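Local coordinates for uncharacterized ATP-binding protein MJ1010 (Methanocaldococcus jannaschii DSM 2661, PDB 3BJO) that is of unknown function but possibly binds ATP, and is represented here by its C-terminal domain, probably of helix-turn-helix type, at residues Lys75-Phe80 and Lys89-Leu94. Numbering follows the deposited sequence.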
loop_
_atom_site.group_PDB
_atom_site.type_symbol
_atom_site.label_atom_id
_atom_site.label_comp_id
_atom_site.label_asym_id
_atom_site.label_seq_id
_atom_site.Cartn_x
_atom_site.Cartn_y
_atom_site.Cartn_z
ATOM N N LYS A 75 -1.158 3.290 8.146
ATOM C CA LYS A 75 -2.056 4.370 8.566
ATOM C C LYS A 75 -3.076 4.621 7.466
ATOM O O LYS A 75 -4.268 4.837 7.732
ATOM C CB LYS A 75 -1.263 5.647 8.813
ATOM C CG LYS A 75 -2.072 6.819 9.379
ATOM C CD LYS A 75 -1.471 8.180 8.932
ATOM C CE LYS A 75 -2.442 9.373 9.232
ATOM N NZ LYS A 75 -3.734 9.279 8.453
ATOM N N LYS A 76 -2.584 4.573 6.228
ATOM C CA LYS A 76 -3.387 4.864 5.046
ATOM C C LYS A 76 -4.185 3.694 4.492
ATOM O O LYS A 76 -4.702 3.787 3.376
ATOM C CB LYS A 76 -2.490 5.471 3.949
ATOM C CG LYS A 76 -1.921 6.834 4.329
ATOM C CD LYS A 76 -2.976 7.957 4.318
ATOM C CE LYS A 76 -2.513 9.184 5.108
ATOM N NZ LYS A 76 -3.542 10.352 5.143
ATOM N N ASN A 77 -4.272 2.609 5.267
ATOM C CA ASN A 77 -5.029 1.408 4.934
ATOM C C ASN A 77 -4.651 0.726 3.651
ATOM O O ASN A 77 -5.505 0.142 2.987
ATOM C CB ASN A 77 -6.535 1.699 4.927
ATOM C CG ASN A 77 -6.974 2.339 6.197
ATOM O OD1 ASN A 77 -6.826 1.760 7.276
ATOM N ND2 ASN A 77 -7.489 3.556 6.090
ATOM N N ILE A 78 -3.370 0.800 3.302
ATOM C CA ILE A 78 -2.862 0.089 2.136
ATOM C C ILE A 78 -2.368 -1.287 2.565
ATOM O O ILE A 78 -2.550 -2.265 1.843
ATOM C CB ILE A 78 -1.695 0.874 1.413
ATOM C CG1 ILE A 78 -2.083 2.349 1.128
ATOM C CG2 ILE A 78 -1.274 0.159 0.124
ATOM C CD1 ILE A 78 -3.301 2.555 0.243
ATOM N N LEU A 79 -1.715 -1.346 3.727
ATOM C CA LEU A 79 -1.034 -2.552 4.203
ATOM C C LEU A 79 -1.508 -2.881 5.615
ATOM O O LEU A 79 -1.961 -1.995 6.317
ATOM C CB LEU A 79 0.470 -2.270 4.234
ATOM C CG LEU A 79 1.376 -2.634 3.033
ATOM C CD1 LEU A 79 0.756 -2.737 1.684
ATOM C CD2 LEU A 79 2.610 -1.796 2.991
ATOM N N PHE A 80 -1.410 -4.158 6.010
ATOM C CA PHE A 80 -1.498 -4.603 7.392
ATOM C C PHE A 80 -0.139 -5.019 7.881
ATOM O O PHE A 80 0.618 -5.598 7.118
ATOM C CB PHE A 80 -2.377 -5.864 7.529
ATOM C CG PHE A 80 -3.841 -5.595 7.577
ATOM C CD1 PHE A 80 -4.358 -4.637 8.439
ATOM C CD2 PHE A 80 -4.719 -6.330 6.757
ATOM C CE1 PHE A 80 -5.752 -4.387 8.470
ATOM C CE2 PHE A 80 -6.116 -6.115 6.784
ATOM C CZ PHE A 80 -6.638 -5.136 7.631
ATOM N N LYS A 89 1.291 -7.223 4.715
ATOM C CA LYS A 89 0.528 -7.744 3.566
ATOM C C LYS A 89 -0.388 -6.623 3.108
ATOM O O LYS A 89 -0.698 -5.758 3.904
ATOM C CB LYS A 89 -0.349 -8.960 3.963
ATOM C CG LYS A 89 0.405 -10.260 4.366
ATOM C CD LYS A 89 -0.602 -11.404 4.784
ATOM C CE LYS A 89 0.123 -12.687 5.229
ATOM N NZ LYS A 89 -0.853 -13.759 5.712
ATOM N N PRO A 90 -0.860 -6.651 1.843
ATOM C CA PRO A 90 -1.899 -5.696 1.443
ATOM C C PRO A 90 -3.161 -5.868 2.301
ATOM O O PRO A 90 -3.400 -6.958 2.811
ATOM C CB PRO A 90 -2.195 -6.066 -0.028
ATOM C CG PRO A 90 -0.961 -6.788 -0.498
ATOM C CD PRO A 90 -0.468 -7.547 0.734
ATOM N N GLN A 91 -3.934 -4.801 2.503
ATOM C CA GLN A 91 -5.085 -4.909 3.416
ATOM C C GLN A 91 -6.186 -5.745 2.859
ATOM O O GLN A 91 -7.057 -6.160 3.600
ATOM C CB GLN A 91 -5.640 -3.560 3.846
ATOM C CG GLN A 91 -4.837 -2.979 4.955
ATOM C CD GLN A 91 -5.630 -2.101 5.857
ATOM O OE1 GLN A 91 -6.866 -2.006 5.720
ATOM N NE2 GLN A 91 -4.932 -1.438 6.810
ATOM N N SER A 92 -6.142 -6.008 1.555
ATOM C CA SER A 92 -7.106 -6.937 0.914
ATOM C C SER A 92 -6.517 -7.398 -0.393
ATOM O O SER A 92 -5.492 -6.855 -0.813
ATOM C CB SER A 92 -8.475 -6.277 0.701
ATOM O OG SER A 92 -8.463 -5.482 -0.456
ATOM N N PHE A 93 -7.122 -8.404 -1.025
ATOM C CA PHE A 93 -6.616 -8.873 -2.322
ATOM C C PHE A 93 -6.914 -7.836 -3.415
ATOM O O PHE A 93 -6.271 -7.867 -4.496
ATOM C CB PHE A 93 -7.186 -10.237 -2.746
ATOM C CG PHE A 93 -6.960 -11.360 -1.749
ATOM C CD1 PHE A 93 -5.701 -11.983 -1.618
ATOM C CD2 PHE A 93 -8.026 -11.820 -0.943
ATOM C CE1 PHE A 93 -5.495 -13.038 -0.709
ATOM C CE2 PHE A 93 -7.824 -12.905 -0.015
ATOM C CZ PHE A 93 -6.551 -13.499 0.093
ATOM N N LEU A 94 -7.893 -6.957 -3.167
ATOM C CA LEU A 94 -8.188 -5.839 -4.102
ATOM C C LEU A 94 -6.999 -4.888 -4.108
ATOM O O LEU A 94 -6.606 -4.400 -5.168
ATOM C CB LEU A 94 -9.446 -5.041 -3.685
ATOM C CG LEU A 94 -10.787 -5.769 -3.466
ATOM C CD1 LEU A 94 -11.893 -4.818 -2.910
ATOM C CD2 LEU A 94 -11.284 -6.380 -4.806
#
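Phe80 and Lys89 exchange both of their backbone hydrogen bonds. Phe80 N gives to Lys89 O at 2.7 Å, and Lys89 N gives back to Phe80 O at 3.0 Å. The next pair, Leu79 with Pro90, is a non-hydrogen-bonded one. The lack of an N-H on Pro90 therefore costs no bond to strand 79-82. Lys89 O also takes a CA-H...O contact from Leu79 CA. One residue further on, Gln91 N reaches Ile78 O at 3.0 Å, and Pro90 CA adds a CA-H...O contact to the same oxygen.

Gln91 then supplies a bond from its side chain. Its NE2 donates to Leu79 O at 3.1 Å, with an N-H...O angle of 160°. The oxygen lies in the amide plane of Gln91, whereas NE2 stands above the carbonyl plane of Leu79. CG of Gln91 is anti to the carbonyl carbon (chi1 -81°), and the chain runs extended from there across one face of the Phe80 ring. CG sits over the ring centre in a CH-pi contact, 3.6 Å from the centroid. The amide stacks on the ring, the planes 7° apart.

These bonds close the open end of the beta hairpin of strands 79-82 and 87-90, which is consistent with the wing of a winged-helix fold, a variant of the helix-turn-helix. Helix 67-75 ends just before it in a Schellman motif, with Asn77 at C-prime; Asn77 CA lies 3.4 Å from Gln91 NE2. With an alanine at Gln91, Leu79 O would probably lose its amide donor and the Phe80 ring the group stacked on that face. On the far side of Gln91, Ser92 N-caps helix 93-102. Its OG accepts a weak bond from Leu94 N and also a hydrogen bond from Val95 N. Ile78 and Pro90 both pack against Val95 of that helix.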